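Local coordinates for protein N-acetylglucosaminidase (PDB 6INX) that probably hydrolyses glycosidic bonds of N-acetylglucosamine-containing glycans, as a glycoside hydrolase of family 18, at residues L52-K57 with E100-G105. Sequence-based numbering, arbitrary orientation.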
# COMPACT_ATOMS: atom_id res chain seq x y z
N LEU A 52 12.72 -39.99 -0.20
CA LEU A 52 12.97 -39.92 -1.63
C LEU A 52 14.16 -39.04 -1.99
O LEU A 52 14.63 -39.10 -3.13
CB LEU A 52 11.71 -39.41 -2.34
CG LEU A 52 11.62 -39.47 -3.87
CD1 LEU A 52 11.86 -40.89 -4.38
CD2 LEU A 52 10.28 -38.94 -4.36
N LEU A 53 14.67 -38.24 -1.06
CA LEU A 53 15.67 -37.24 -1.41
C LEU A 53 16.97 -37.81 -1.97
O LEU A 53 17.47 -37.24 -2.96
CB LEU A 53 15.91 -36.28 -0.24
CG LEU A 53 14.67 -35.57 0.30
CD1 LEU A 53 15.10 -34.54 1.34
CD2 LEU A 53 13.85 -34.92 -0.81
N PRO A 54 17.57 -38.88 -1.42
CA PRO A 54 18.79 -39.42 -2.05
C PRO A 54 18.63 -39.75 -3.52
O PRO A 54 19.55 -39.51 -4.31
CB PRO A 54 19.10 -40.65 -1.20
CG PRO A 54 18.56 -40.30 0.15
CD PRO A 54 17.30 -39.52 -0.12
N GLU A 55 17.48 -40.30 -3.92
CA GLU A 55 17.28 -40.63 -5.33
C GLU A 55 17.17 -39.38 -6.18
O GLU A 55 17.65 -39.35 -7.32
CB GLU A 55 16.05 -41.52 -5.51
CG GLU A 55 15.64 -41.76 -6.97
CD GLU A 55 16.67 -42.56 -7.76
OE1 GLU A 55 17.55 -41.95 -8.40
OE2 GLU A 55 16.60 -43.81 -7.75
N LEU A 56 16.52 -38.33 -5.65
CA LEU A 56 16.46 -37.08 -6.40
C LEU A 56 17.85 -36.50 -6.61
O LEU A 56 18.17 -36.01 -7.69
CB LEU A 56 15.56 -36.07 -5.66
CG LEU A 56 14.11 -36.50 -5.39
CD1 LEU A 56 13.33 -35.34 -4.76
CD2 LEU A 56 13.43 -36.99 -6.65
N LYS A 57 18.69 -36.56 -5.57
CA LYS A 57 20.05 -36.06 -5.69
C LYS A 57 20.87 -36.92 -6.64
O LYS A 57 21.75 -36.40 -7.34
CB LYS A 57 20.72 -36.01 -4.33
CG LYS A 57 20.11 -35.02 -3.36
CD LYS A 57 20.98 -34.90 -2.12
CE LYS A 57 21.52 -33.50 -1.94
NZ LYS A 57 22.35 -33.06 -3.10
N GLU A 100 19.40 -35.91 9.72
CA GLU A 100 18.42 -36.99 9.64
C GLU A 100 18.03 -37.31 8.21
O GLU A 100 17.65 -38.45 7.91
CB GLU A 100 17.16 -36.61 10.43
CG GLU A 100 17.31 -36.70 11.93
CD GLU A 100 15.99 -36.50 12.67
OE1 GLU A 100 15.08 -35.85 12.11
OE2 GLU A 100 15.85 -37.00 13.80
N TYR A 101 18.10 -36.32 7.31
CA TYR A 101 17.65 -36.49 5.94
C TYR A 101 18.67 -35.89 4.99
O TYR A 101 19.56 -35.14 5.40
CB TYR A 101 16.28 -35.81 5.73
CG TYR A 101 15.20 -36.40 6.58
CD1 TYR A 101 14.71 -37.67 6.33
CD2 TYR A 101 14.67 -35.69 7.65
CE1 TYR A 101 13.72 -38.22 7.10
CE2 TYR A 101 13.68 -36.23 8.44
CZ TYR A 101 13.21 -37.50 8.16
OH TYR A 101 12.22 -38.07 8.93
N ALA A 102 18.50 -36.19 3.70
CA ALA A 102 19.43 -35.73 2.67
C ALA A 102 19.08 -34.30 2.28
O ALA A 102 18.86 -34.00 1.10
CB ALA A 102 19.39 -36.65 1.46
N LEU A 103 19.02 -33.42 3.27
CA LEU A 103 18.73 -32.01 3.06
C LEU A 103 20.04 -31.23 3.05
O LEU A 103 20.95 -31.52 3.83
CB LEU A 103 17.83 -31.49 4.17
CG LEU A 103 16.41 -32.04 4.16
CD1 LEU A 103 15.70 -31.82 5.49
CD2 LEU A 103 15.62 -31.39 3.03
N ASP A 104 20.12 -30.24 2.17
CA ASP A 104 21.31 -29.41 2.05
C ASP A 104 21.23 -28.13 2.86
O ASP A 104 22.22 -27.41 2.95
CB ASP A 104 21.58 -29.09 0.58
CG ASP A 104 21.83 -30.33 -0.24
OD1 ASP A 104 22.69 -31.14 0.19
OD2 ASP A 104 21.16 -30.54 -1.27
N GLY A 105 20.08 -27.84 3.45
CA GLY A 105 19.97 -26.65 4.27
C GLY A 105 18.51 -26.32 4.53
O GLY A 105 17.62 -27.14 4.29
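K57 reaches from helix 53-59 over A102 to D104, an example of a lysine whose aliphatic chain passes a backbone carbonyl before its last two atoms, CE and NZ, meet one carboxylate. Its CB and CG leave the helix on the side of the 100-105 loop; CD then passes A102 O at 4.0 Å. There the chain bends, with chi3 at 118°, and CE comes up to the oxygen end of the D104 carboxylate, close to its plane, 3.1 Å from OD2. NZ makes a salt bridge of 3.3 Å with the same OD2 and also donates a hydrogen bond to L63 O. Beside this polar end the packing is apolar: A102 CB lies against both L53 CB (3.9 Å) and P54 CD (3.9 Å), while L53 CD1 meets L103 CD2 at 3.6 Å. The fold is a TIM barrel, and the contact joins helix 53-59 to the loop that leads from helix 84-100 into strand 105-109, at the N-terminal end of that strand. A102 centres an inverse gamma turn, closed by a weak bond from L103 N to Y101 O, and its methyl faces the helix. D104 is held further by a salt bridge from OD1 to R150 and a hydrogen bond from I65 N to OD2. With an alanine here in place of the aspartate, K57 and R150 would probably lose the negative charge they share, and I65 N its side-chain acceptor. Deeper in, L53 and L103 both rest on I32 of strand 29-38.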